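Local coordinates for effector protein B, substrate of the Dot/Icm secretion system (PDB 4JVS), which probably acts as a GTPase-activating protein through its GAP domain, as an effector that Legionella delivers by its Dot/Icm secretion system, at residues P24-M28 with W41-L45; Q32-L37 with L63-F67; Q81-Q85 with P156-M160. All coordinates share one frame; numbering follows the deposited sequence.

Overall arrangement
All three contacts lie in the LepB GAP domain N-terminal subdomain, which is mainly helical with long connecting loops. Contacts 1 and 2 interlock along the chain, their segments alternating between residues 24 and 67. They share helix 34-45, their centres are about 13 Å apart, and they touch at several points, Gln-27 O lying 3.5 Å from Leu-37 CD1. Contact 3 follows later in sequence, its centre about 22 Å from that of contact 2 and about 31 Å from that of contact 1. Helix 60-80 runs from contact 2 to contact 3, and helix 156-177 from contact 3 back to contacts 1 and 2, tying the N-terminal loop and three helices into one packed unit.

Contact 1 (P24-M28 with W41-L45); sequences PLLQM and WAGLL
Pro-24 lies beside Leu-44 and Leu-26 beside Trp-41, with CA atoms 6.4 Å apart in both pairs, so the extended 24-28 runs antiparallel to the C-terminal part of helix 34-45. The chain has doubled back: this loop precedes the helix in the helical LepB GAP N-terminal subdomain and folds over it. The indole of Trp-41 is the main surface that the loop meets. Leu-26 lays its CD2 methyl over one face in a CH-pi contact, 3.9 Å from the centroid of the five-membered ring and 20° off the ring normal, while its CB sits above the same plane nearer the rim. With CG beside its own backbone N (chi1 -67°), Trp-41 leans toward the loop and presents its N-H edge to the main chain. There NE1 donates to Gln-27 O at 3.0 Å, a noticeably bent bond with an N-H...O angle of 140°. The acceptor lies close to the indole plane, whereas the donor is tilted away from the carbonyl plane; the bond ties the loop's main chain to the ring edge. Met-28 reaches that edge farther along, its CG 3.9 Å from CZ2 of Trp-41. Toward Leu-45 the packing is largely aliphatic: the Pro-24 ring lies against CB and the carbonyl oxygen of Leu-44, and Leu-45 approaches it from across, roughly at right angles. Around this core, Val-53 and Val-58 of a later loop touch Leu-26, Leu-174 of helix 156-177 touches both Leu-26 and Trp-41, and backbone hydrogen bonds join Pro-24 and Leu-26 to Arg-54. The Leu-44 CD1 methyl comes 4.0 Å from the carbonyl oxygen of Leu-25.

Contact 2 (Q32-L37 with L63-F67); sequences QPFPEL and LAKCF
Phe-34 and Phe-67 bring the backbones closest, their CA atoms 5.5 Å apart, where the first turn of helix 34-45 comes up against the N-terminal part of helix 60-80. Pro-33 occupies the N-cap position, and its carbonyl oxygen accepts the backbone N-H of Leu-37. Phe-34, the first residue of the helix, points its side chain into the interface. Its CG lies anti to the backbone N (chi1 -166°), which carries the ring over the CA and CB of Phe-67. That CB stands above one face of the Phe-34 ring, 3.9 Å from the centroid, as a CH-pi partner. Farther out, the Phe-67 ring turns its edge toward the face of Phe-34, an edge-to-face pair with centroids 5.3 Å apart and planes inclined at 66°. The rim of Phe-34 is used as well: CE1 meets the CD2 methyl of Leu-63, one helical turn before Phe-67, close to the ring plane. These residues are part of the hydrophobic core between helices of the LepB GAP N-terminal subdomain. Phe-202 of helix 193-214 makes a further edge-to-face pair with Phe-34, and Ile-170 of helix 156-177 also touches it; Ile-171 packs on both Leu-63 and Phe-67. Cys-66 lies on the side of helix 60-80 that looks toward the start of helix 34-45. Its SG nestles beside the Phe-34 backbone, 3.7 Å from CA, with no hydrogen bond to the nearby N, and lies 3.9 Å from Phe-34 CB. Three residues on from Phe-34, Leu-37 brings CD2 to the same sulfur: CD2 is 4.0 Å from Cys-66 SG and 4.2 Å from CD2 of Leu-63, and Met-28 and Glu-29 of the preceding loop adjoin Leu-37.

Contact 3 (Q81-Q85 with P156-M160); sequences QNIWQ and PWAKM
Trp-84 reaches across to Pro-156, Trp-157 and Met-160 from a type I turn, Asn-82 to Gln-85, while its neighbour Ile-83 lies nearest in backbone, CA to CA 6.9 Å from Pro-156. From CB, the Trp-84 side chain leaves with CG beside its own backbone N (chi1 -47°), swinging the indole toward helix 156-177. One rim of the indole carries NE1, which is hydrogen-bonded to the Ser-119 hydroxyl oxygen. Over one face, near the rim, stands the CG2 methyl of Ile-83, which also packs 3.7 Å from Pro-156 CB. The six-membered ring makes the main contact with the helix. CZ3 points at the first turn, 3.7 Å from Trp-157 CA, which lies at the ring edge close to its plane. At the tip, CH2 comes 3.8 Å from Trp-157 CE3 and 4.1 Å from Met-160 CG. The two indole six-membered rings are inclined at 58°. Asn-82, the first residue of the turn, is also the positive-phi C-prime residue of the Schellman motif that ends helix 60-80, in which Ile-83 N bonds to Cys-78 O and Asn-82 N to Glu-79 O. Trp-84 thus fills the junction between that helix, whose Cys-78 touches it, the start of helix 156-177, and helix 118-124, which supplies Glu-118 and Ser-119.

Contact 1 (P24-M28 with W41-L45)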
ATOM      1  N   PRO A  24      -7.130  -9.514 -28.932  1.00 52.28           N
ATOM      2  CA  PRO A  24      -7.863  -8.249 -28.969  1.00 47.72           C
ATOM      3  C   PRO A  24      -7.049  -7.106 -28.384  1.00 50.83           C
ATOM      4  O   PRO A  24      -6.171  -7.351 -27.560  1.00 50.90           O
ATOM      5  CB  PRO A  24      -9.077  -8.532 -28.089  1.00 47.77           C
ATOM      6  CG  PRO A  24      -8.661  -9.617 -27.210  1.00 48.29           C
ATOM      7  CD  PRO A  24      -7.732 -10.469 -27.991  1.00 51.34           C
ATOM      8  N   LEU A  25      -7.354  -5.878 -28.801  1.00 49.72           N
ATOM      9  CA  LEU A  25      -6.616  -4.693 -28.377  1.00 47.56           C
ATOM     10  C   LEU A  25      -7.393  -3.904 -27.332  1.00 46.79           C
ATOM     11  O   LEU A  25      -8.461  -3.364 -27.619  1.00 49.40           O
ATOM     12  CB  LEU A  25      -6.364  -3.792 -29.586  1.00 49.31           C
ATOM     13  CG  LEU A  25      -5.584  -2.488 -29.423  1.00 45.38           C
ATOM     14  CD1 LEU A  25      -4.097  -2.750 -29.455  1.00 46.09           C
ATOM     15  CD2 LEU A  25      -5.964  -1.549 -30.528  1.00 42.99           C
ATOM     16  N   LEU A  26      -6.862  -3.835 -26.119  1.00 44.41           N
ATOM     17  CA  LEU A  26      -7.496  -3.035 -25.084  1.00 44.37           C
ATOM     18  C   LEU A  26      -7.337  -1.559 -25.404  1.00 45.72           C
ATOM     19  O   LEU A  26      -6.218  -1.072 -25.578  1.00 47.85           O
ATOM     20  CB  LEU A  26      -6.888  -3.332 -23.719  1.00 43.19           C
ATOM     21  CG  LEU A  26      -6.881  -4.797 -23.307  1.00 42.68           C
ATOM     22  CD1 LEU A  26      -6.266  -4.909 -21.938  1.00 39.24           C
ATOM     23  CD2 LEU A  26      -8.288  -5.388 -23.342  1.00 44.00           C
ATOM     24  N   GLN A  27      -8.461  -0.856 -25.476  1.00 45.52           N
ATOM     25  CA  GLN A  27      -8.457   0.568 -25.786  1.00 47.37           C
ATOM     26  C   GLN A  27      -9.196   1.388 -24.739  1.00 47.80           C
ATOM     27  O   GLN A  27     -10.164   0.911 -24.135  1.00 48.60           O
ATOM     28  CB  GLN A  27      -9.063   0.818 -27.169  1.00 49.00           C
ATOM     29  CG  GLN A  27      -8.038   0.820 -28.293  1.00 51.16           C
ATOM     30  CD  GLN A  27      -8.625   1.285 -29.606  1.00 52.61           C
ATOM     31  OE1 GLN A  27      -9.595   0.702 -30.105  1.00 54.90           O
ATOM     32  NE2 GLN A  27      -8.047   2.342 -30.173  1.00 47.36           N
ATOM     33  N   MET A  28      -8.779   2.623 -24.535  1.00 45.40           N
ATOM     34  CA  MET A  28      -9.393   3.448 -23.527  1.00 48.22           C
ATOM     35  C   MET A  28     -10.279   4.500 -24.113  1.00 51.17           C
ATOM     36  O   MET A  28      -9.907   5.235 -24.984  1.00 49.59           O
ATOM     37  CB  MET A  28      -8.362   4.075 -22.654  1.00 47.70           C
ATOM     38  CG  MET A  28      -7.571   3.067 -21.883  1.00 48.03           C
ATOM     39  SD  MET A  28      -6.783   3.841 -20.510  1.00 53.94           S
ATOM     40  CE  MET A  28      -8.098   4.811 -19.827  1.00 39.89           C
ATOM     41  N   TRP A  41     -13.743  -4.529 -21.825  1.00 45.05           N
ATOM     42  CA  TRP A  41     -12.566  -5.394 -21.919  1.00 44.81           C
ATOM     43  C   TRP A  41     -12.865  -6.854 -21.592  1.00 41.44           C
ATOM     44  O   TRP A  41     -12.395  -7.759 -22.288  1.00 40.18           O
ATOM     45  CB  TRP A  41     -11.422  -4.856 -21.057  1.00 42.25           C
ATOM     46  CG  TRP A  41     -10.883  -3.559 -21.566  1.00 41.71           C
ATOM     47  CD1 TRP A  41     -11.171  -2.961 -22.761  1.00 41.80           C
ATOM     48  CD2 TRP A  41      -9.973  -2.684 -20.889  1.00 43.86           C
ATOM     49  NE1 TRP A  41     -10.491  -1.772 -22.872  1.00 43.83           N
ATOM     50  CE2 TRP A  41      -9.751  -1.577 -21.738  1.00 43.39           C
ATOM     51  CE3 TRP A  41      -9.331  -2.725 -19.645  1.00 42.45           C
ATOM     52  CZ2 TRP A  41      -8.908  -0.527 -21.385  1.00 41.55           C
ATOM     53  CZ3 TRP A  41      -8.496  -1.681 -19.298  1.00 40.80           C
ATOM     54  CH2 TRP A  41      -8.292  -0.597 -20.166  1.00 40.22           C
ATOM     55  N   ALA A  42     -13.652  -7.079 -20.546  1.00 42.50           N
ATOM     56  CA  ALA A  42     -14.033  -8.437 -20.172  1.00 42.59           C
ATOM     57  C   ALA A  42     -14.773  -9.122 -21.320  1.00 44.65           C
ATOM     58  O   ALA A  42     -14.640 -10.326 -21.519  1.00 49.13           O
ATOM     59  CB  ALA A  42     -14.878  -8.434 -18.912  1.00 39.55           C
ATOM     60  N   GLY A  43     -15.540  -8.345 -22.079  1.00 42.47           N
ATOM     61  CA  GLY A  43     -16.248  -8.858 -23.231  1.00 42.03           C
ATOM     62  C   GLY A  43     -15.310  -9.283 -24.343  1.00 46.99           C
ATOM     63  O   GLY A  43     -15.456 -10.373 -24.903  1.00 47.38           O
ATOM     64  N   LEU A  44     -14.346  -8.417 -24.662  1.00 47.41           N
ATOM     65  CA  LEU A  44     -13.335  -8.701 -25.675  1.00 46.19           C
ATOM     66  C   LEU A  44     -12.468  -9.909 -25.310  1.00 46.14           C
ATOM     67  O   LEU A  44     -12.041 -10.668 -26.176  1.00 48.38           O
ATOM     68  CB  LEU A  44     -12.427  -7.485 -25.881  1.00 46.07           C
ATOM     69  CG  LEU A  44     -12.936  -6.244 -26.610  1.00 41.59           C
ATOM     70  CD1 LEU A  44     -11.849  -5.193 -26.673  1.00 42.65           C
ATOM     71  CD2 LEU A  44     -13.365  -6.624 -28.000  1.00 45.28           C
ATOM     72  N   LEU A  45     -12.182 -10.083 -24.051  1.00 44.01           N
ATOM     73  CA  LEU A  45     -11.328 -11.169 -23.645  1.00 47.18           C
ATOM     74  C   LEU A  45     -12.074 -12.465 -23.406  1.00 49.63           C
ATOM     75  O   LEU A  45     -11.474 -13.500 -23.230  1.00 49.52           O
ATOM     76  CB  LEU A  45     -10.525 -10.756 -22.414  1.00 46.92           C
ATOM     77  CG  LEU A  45      -9.544  -9.611 -22.640  1.00 48.13           C
ATOM     78  CD1 LEU A  45      -8.716  -9.297 -21.428  1.00 47.16           C
ATOM     79  CD2 LEU A  45      -8.642  -9.903 -23.800  1.00 46.96           C
TER

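Contact 2 (Q32-L37 with L63-F67)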
ATOM      1  N   GLN A  32     -15.421   7.280 -21.329  1.00 68.58           N
ATOM      2  CA  GLN A  32     -16.144   6.281 -20.570  1.00 63.99           C
ATOM      3  C   GLN A  32     -15.516   5.957 -19.237  1.00 60.42           C
ATOM      4  O   GLN A  32     -14.318   5.926 -19.096  1.00 58.85           O
ATOM      5  CB  GLN A  32     -16.336   5.016 -21.397  1.00 63.73           C
ATOM      6  CG  GLN A  32     -16.665   5.296 -22.854  1.00 69.78           C
ATOM      7  CD  GLN A  32     -18.128   5.159 -23.218  1.00 66.17           C
ATOM      8  OE1 GLN A  32     -19.017   5.353 -22.400  1.00 62.27           O
ATOM      9  NE2 GLN A  32     -18.375   4.839 -24.465  1.00 61.05           N
ATOM     10  N   PRO A  33     -16.373   5.691 -18.275  1.00 54.02           N
ATOM     11  CA  PRO A  33     -16.025   5.431 -16.899  1.00 50.09           C
ATOM     12  C   PRO A  33     -15.374   4.102 -16.720  1.00 48.42           C
ATOM     13  O   PRO A  33     -15.490   3.275 -17.559  1.00 45.99           O
ATOM     14  CB  PRO A  33     -17.378   5.382 -16.232  1.00 48.39           C
ATOM     15  CG  PRO A  33     -18.224   6.227 -17.051  1.00 49.90           C
ATOM     16  CD  PRO A  33     -17.799   5.938 -18.429  1.00 55.16           C
ATOM     17  N   PHE A  34     -14.683   3.921 -15.613  1.00 47.09           N
ATOM     18  CA  PHE A  34     -14.004   2.661 -15.317  1.00 43.23           C
ATOM     19  C   PHE A  34     -14.889   1.395 -15.446  1.00 42.32           C
ATOM     20  O   PHE A  34     -14.461   0.423 -16.059  1.00 43.49           O
ATOM     21  CB  PHE A  34     -13.326   2.752 -13.938  1.00 41.78           C
ATOM     22  CG  PHE A  34     -12.326   1.660 -13.671  1.00 40.39           C
ATOM     23  CD1 PHE A  34     -11.012   1.773 -14.108  1.00 39.43           C
ATOM     24  CD2 PHE A  34     -12.699   0.526 -12.973  1.00 37.66           C
ATOM     25  CE1 PHE A  34     -10.092   0.770 -13.854  1.00 36.72           C
ATOM     26  CE2 PHE A  34     -11.788  -0.478 -12.721  1.00 38.41           C
ATOM     27  CZ  PHE A  34     -10.477  -0.355 -13.161  1.00 39.95           C
ATOM     28  N   PRO A  35     -16.087   1.399 -14.918  1.00 40.58           N
ATOM     29  CA  PRO A  35     -16.912   0.222 -15.014  1.00 41.56           C
ATOM     30  C   PRO A  35     -17.266  -0.168 -16.427  1.00 45.23           C
ATOM     31  O   PRO A  35     -17.267  -1.323 -16.744  1.00 46.15           O
ATOM     32  CB  PRO A  35     -18.158   0.651 -14.292  1.00 43.60           C
ATOM     33  CG  PRO A  35     -17.687   1.607 -13.326  1.00 43.40           C
ATOM     34  CD  PRO A  35     -16.733   2.407 -14.087  1.00 43.27           C
ATOM     35  N   GLU A  36     -17.599   0.782 -17.265  1.00 46.14           N
ATOM     36  CA  GLU A  36     -17.863   0.497 -18.656  1.00 46.89           C
ATOM     37  C   GLU A  36     -16.652   0.023 -19.394  1.00 46.41           C
ATOM     38  O   GLU A  36     -16.731  -0.784 -20.274  1.00 44.57           O
ATOM     39  CB  GLU A  36     -18.465   1.697 -19.332  1.00 49.06           C
ATOM     40  CG  GLU A  36     -19.922   1.820 -19.005  1.00 52.17           C
ATOM     41  CD  GLU A  36     -20.637   0.510 -19.104  1.00 53.88           C
ATOM     42  OE1 GLU A  36     -21.329   0.153 -18.149  1.00 52.46           O
ATOM     43  OE2 GLU A  36     -20.505  -0.150 -20.146  1.00 55.69           O
ATOM     44  N   LEU A  37     -15.525   0.585 -19.054  1.00 44.06           N
ATOM     45  CA  LEU A  37     -14.307   0.173 -19.640  1.00 43.42           C
ATOM     46  C   LEU A  37     -14.035  -1.276 -19.322  1.00 44.44           C
ATOM     47  O   LEU A  37     -13.727  -2.041 -20.177  1.00 45.14           O
ATOM     48  CB  LEU A  37     -13.232   1.037 -19.039  1.00 43.37           C
ATOM     49  CG  LEU A  37     -11.811   1.002 -19.516  1.00 43.34           C
ATOM     50  CD1 LEU A  37     -11.791   1.181 -21.000  1.00 47.39           C
ATOM     51  CD2 LEU A  37     -11.066   2.120 -18.861  1.00 39.54           C
ATOM     52  N   LEU A  63      -5.469   5.218 -16.927  1.00 40.63           N
ATOM     53  CA  LEU A  63      -6.273   4.152 -16.362  1.00 37.65           C
ATOM     54  C   LEU A  63      -6.432   4.408 -14.873  1.00 40.11           C
ATOM     55  O   LEU A  63      -7.510   4.203 -14.314  1.00 38.36           O
ATOM     56  CB  LEU A  63      -5.617   2.796 -16.592  1.00 41.11           C
ATOM     57  CG  LEU A  63      -6.537   1.623 -16.958  1.00 37.88           C
ATOM     58  CD1 LEU A  63      -5.860   0.294 -16.675  1.00 37.03           C
ATOM     59  CD2 LEU A  63      -7.836   1.717 -16.227  1.00 36.33           C
ATOM     60  N   ALA A  64      -5.355   4.867 -14.239  1.00 39.74           N
ATOM     61  CA  ALA A  64      -5.398   5.187 -12.818  1.00 37.98           C
ATOM     62  C   ALA A  64      -6.318   6.378 -12.501  1.00 38.61           C
ATOM     63  O   ALA A  64      -7.115   6.299 -11.565  1.00 38.36           O
ATOM     64  CB  ALA A  64      -3.996   5.407 -12.271  1.00 37.94           C
ATOM     65  N   LYS A  65      -6.228   7.468 -13.265  1.00 36.93           N
ATOM     66  CA  LYS A  65      -7.178   8.576 -13.082  1.00 38.25           C
ATOM     67  C   LYS A  65      -8.609   8.070 -13.216  1.00 38.44           C
ATOM     68  O   LYS A  65      -9.482   8.413 -12.426  1.00 39.45           O
ATOM     69  CB  LYS A  65      -6.935   9.717 -14.076  1.00 37.13           C
ATOM     70  CG  LYS A  65      -5.534  10.338 -13.981  1.00 42.34           C
ATOM     71  CD  LYS A  65      -5.068  10.961 -15.314  1.00 45.35           C
ATOM     72  CE  LYS A  65      -3.599  11.423 -15.261  1.00 47.40           C
ATOM     73  NZ  LYS A  65      -3.349  12.570 -14.318  1.00 48.68           N
ATOM     74  N   CYS A  66      -8.822   7.223 -14.210  1.00 38.46           N
ATOM     75  CA  CYS A  66     -10.135   6.681 -14.521  1.00 39.01           C
ATOM     76  C   CYS A  66     -10.695   5.856 -13.357  1.00 39.00           C
ATOM     77  O   CYS A  66     -11.864   5.994 -12.979  1.00 39.12           O
ATOM     78  CB  CYS A  66     -10.031   5.834 -15.791  1.00 38.52           C
ATOM     79  SG  CYS A  66     -11.582   5.229 -16.466  1.00 40.34           S
ATOM     80  N   PHE A  67      -9.860   4.999 -12.784  1.00 37.74           N
ATOM     81  CA  PHE A  67     -10.277   4.231 -11.620  1.00 37.66           C
ATOM     82  C   PHE A  67     -10.469   5.135 -10.397  1.00 38.37           C
ATOM     83  O   PHE A  67     -11.420   4.974  -9.625  1.00 36.21           O
ATOM     84  CB  PHE A  67      -9.270   3.129 -11.300  1.00 33.97           C
ATOM     85  CG  PHE A  67      -9.413   2.586  -9.919  1.00 34.08           C
ATOM     86  CD1 PHE A  67     -10.444   1.722  -9.613  1.00 33.82           C
ATOM     87  CD2 PHE A  67      -8.523   2.952  -8.919  1.00 33.30           C
ATOM     88  CE1 PHE A  67     -10.587   1.227  -8.346  1.00 34.34           C
ATOM     89  CE2 PHE A  67      -8.656   2.460  -7.656  1.00 33.18           C
ATOM     90  CZ  PHE A  67      -9.693   1.593  -7.363  1.00 34.99           C
TER

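Contact 3 (Q81-Q85 with P156-M160)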
ATOM      1  N   GLN A  81     -24.993   9.025   1.853  1.00 44.16           N
ATOM      2  CA  GLN A  81     -26.022   8.182   2.374  1.00 43.23           C
ATOM      3  C   GLN A  81     -25.659   7.770   3.726  1.00 44.51           C
ATOM      4  O   GLN A  81     -26.407   7.128   4.409  1.00 43.61           O
ATOM      5  CB  GLN A  81     -26.077   6.949   1.545  1.00 45.91           C
ATOM      6  CG  GLN A  81     -26.372   7.235   0.108  1.00 53.81           C
ATOM      7  CD  GLN A  81     -27.566   6.488  -0.363  1.00 61.04           C
ATOM      8  OE1 GLN A  81     -27.513   5.295  -0.559  1.00 63.79           O
ATOM      9  NE2 GLN A  81     -28.658   7.184  -0.523  1.00 63.65           N
ATOM     10  N   ASN A  82     -24.467   8.127   4.111  1.00 42.75           N
ATOM     11  CA  ASN A  82     -23.985   7.720   5.419  1.00 41.62           C
ATOM     12  C   ASN A  82     -24.108   6.211   5.581  1.00 42.47           C
ATOM     13  O   ASN A  82     -24.779   5.720   6.487  1.00 43.77           O
ATOM     14  CB  ASN A  82     -24.718   8.482   6.530  1.00 40.99           C
ATOM     15  CG  ASN A  82     -24.205   8.143   7.912  1.00 46.73           C
ATOM     16  OD1 ASN A  82     -23.053   7.716   8.091  1.00 47.62           O
ATOM     17  ND2 ASN A  82     -25.060   8.327   8.903  1.00 46.50           N
ATOM     18  N   ILE A  83     -23.447   5.488   4.684  1.00 40.75           N
ATOM     19  CA  ILE A  83     -23.367   4.041   4.755  1.00 41.02           C
ATOM     20  C   ILE A  83     -22.529   3.594   5.964  1.00 41.99           C
ATOM     21  O   ILE A  83     -22.577   2.435   6.401  1.00 43.03           O
ATOM     22  CB  ILE A  83     -22.819   3.482   3.410  1.00 42.28           C
ATOM     23  CG1 ILE A  83     -23.771   2.453   2.796  1.00 42.55           C
ATOM     24  CG2 ILE A  83     -21.483   2.855   3.584  1.00 44.59           C
ATOM     25  CD1 ILE A  83     -24.981   3.078   2.169  1.00 52.11           C
ATOM     26  N   TRP A  84     -21.796   4.549   6.526  1.00 42.03           N
ATOM     27  CA  TRP A  84     -20.947   4.325   7.700  1.00 42.43           C
ATOM     28  C   TRP A  84     -21.723   4.307   9.020  1.00 42.75           C
ATOM     29  O   TRP A  84     -21.183   3.914  10.062  1.00 42.81           O
ATOM     30  CB  TRP A  84     -19.844   5.392   7.768  1.00 41.83           C
ATOM     31  CG  TRP A  84     -19.146   5.607   6.449  1.00 39.51           C
ATOM     32  CD1 TRP A  84     -18.918   6.799   5.830  1.00 35.20           C
ATOM     33  CD2 TRP A  84     -18.599   4.586   5.588  1.00 37.31           C
ATOM     34  NE1 TRP A  84     -18.258   6.590   4.640  1.00 37.74           N
ATOM     35  CE2 TRP A  84     -18.047   5.253   4.471  1.00 36.95           C
ATOM     36  CE3 TRP A  84     -18.507   3.194   5.658  1.00 35.19           C
ATOM     37  CZ2 TRP A  84     -17.418   4.553   3.435  1.00 36.37           C
ATOM     38  CZ3 TRP A  84     -17.892   2.510   4.631  1.00 35.45           C
ATOM     39  CH2 TRP A  84     -17.357   3.190   3.531  1.00 38.00           C
ATOM     40  N   GLN A  85     -22.983   4.741   8.966  1.00 44.46           N
ATOM     41  CA  GLN A  85     -23.846   4.810  10.145  1.00 46.22           C
ATOM     42  C   GLN A  85     -23.231   5.698  11.228  1.00 44.71           C
ATOM     43  O   GLN A  85     -23.343   5.409  12.420  1.00 42.81           O
ATOM     44  CB  GLN A  85     -24.138   3.409  10.698  1.00 45.89           C
ATOM     45  CG  GLN A  85     -24.928   2.482   9.768  1.00 43.19           C
ATOM     46  CD  GLN A  85     -25.303   1.171  10.450  1.00 52.19           C
ATOM     47  OE1 GLN A  85     -24.493   0.577  11.167  1.00 57.58           O
ATOM     48  NE2 GLN A  85     -26.538   0.724  10.243  1.00 51.58           N
ATOM     49  N   PRO A 156     -20.143  -2.852   5.054  1.00 39.05           N
ATOM     50  CA  PRO A 156     -20.104  -2.019   3.854  1.00 40.22           C
ATOM     51  C   PRO A 156     -18.661  -1.651   3.551  1.00 40.63           C
ATOM     52  O   PRO A 156     -18.254  -1.769   2.400  1.00 39.55           O
ATOM     53  CB  PRO A 156     -20.902  -0.781   4.271  1.00 38.75           C
ATOM     54  CG  PRO A 156     -21.805  -1.272   5.332  1.00 37.38           C
ATOM     55  CD  PRO A 156     -21.005  -2.269   6.092  1.00 38.51           C
ATOM     56  N   TRP A 157     -17.908  -1.257   4.580  1.00 41.01           N
ATOM     57  CA  TRP A 157     -16.481  -0.954   4.451  1.00 39.13           C
ATOM     58  C   TRP A 157     -15.714  -2.061   3.749  1.00 40.08           C
ATOM     59  O   TRP A 157     -14.980  -1.807   2.795  1.00 39.81           O
ATOM     60  CB  TRP A 157     -15.833  -0.710   5.818  1.00 39.14           C
ATOM     61  CG  TRP A 157     -14.359  -0.537   5.715  1.00 38.05           C
ATOM     62  CD1 TRP A 157     -13.404  -1.491   5.912  1.00 40.60           C
ATOM     63  CD2 TRP A 157     -13.660   0.663   5.352  1.00 38.36           C
ATOM     64  NE1 TRP A 157     -12.150  -0.958   5.702  1.00 42.76           N
ATOM     65  CE2 TRP A 157     -12.283   0.363   5.359  1.00 40.77           C
ATOM     66  CE3 TRP A 157     -14.066   1.959   5.026  1.00 35.97           C
ATOM     67  CZ2 TRP A 157     -11.312   1.312   5.054  1.00 39.00           C
ATOM     68  CZ3 TRP A 157     -13.105   2.899   4.731  1.00 37.30           C
ATOM     69  CH2 TRP A 157     -11.741   2.572   4.745  1.00 38.85           C
ATOM     70  N   ALA A 158     -15.887  -3.290   4.222  1.00 40.58           N
ATOM     71  CA  ALA A 158     -15.173  -4.421   3.649  1.00 41.04           C
ATOM     72  C   ALA A 158     -15.540  -4.618   2.188  1.00 43.08           C
ATOM     73  O   ALA A 158     -14.701  -5.039   1.395  1.00 43.67           O
ATOM     74  CB  ALA A 158     -15.454  -5.682   4.435  1.00 46.49           C
ATOM     75  N   LYS A 159     -16.785  -4.302   1.835  1.00 41.49           N
ATOM     76  CA  LYS A 159     -17.242  -4.457   0.458  1.00 40.97           C
ATOM     77  C   LYS A 159     -16.651  -3.398  -0.467  1.00 40.91           C
ATOM     78  O   LYS A 159     -16.281  -3.698  -1.604  1.00 40.89           O
ATOM     79  CB  LYS A 159     -18.775  -4.467   0.388  1.00 40.84           C
ATOM     80  CG  LYS A 159     -19.385  -5.763   0.924  1.00 47.36           C
ATOM     81  CD  LYS A 159     -20.902  -5.705   1.064  1.00 49.43           C
ATOM     82  CE  LYS A 159     -21.458  -6.983   1.691  1.00 47.85           C
ATOM     83  NZ  LYS A 159     -22.945  -6.946   1.795  1.00 51.76           N
ATOM     84  N   MET A 160     -16.561  -2.166   0.034  1.00 40.90           N
ATOM     85  CA  MET A 160     -16.033  -1.037  -0.723  1.00 38.95           C
ATOM     86  C   MET A 160     -14.550  -1.216  -0.958  1.00 39.98           C
ATOM     87  O   MET A 160     -14.046  -0.974  -2.054  1.00 41.23           O
ATOM     88  CB  MET A 160     -16.240   0.255   0.053  1.00 39.54           C
ATOM     89  CG  MET A 160     -17.682   0.543   0.382  1.00 43.59           C
ATOM     90  SD  MET A 160     -18.663   0.870  -1.088  1.00 43.39           S
ATOM     91  CE  MET A 160     -20.298   0.549  -0.429  1.00 42.90           C
TER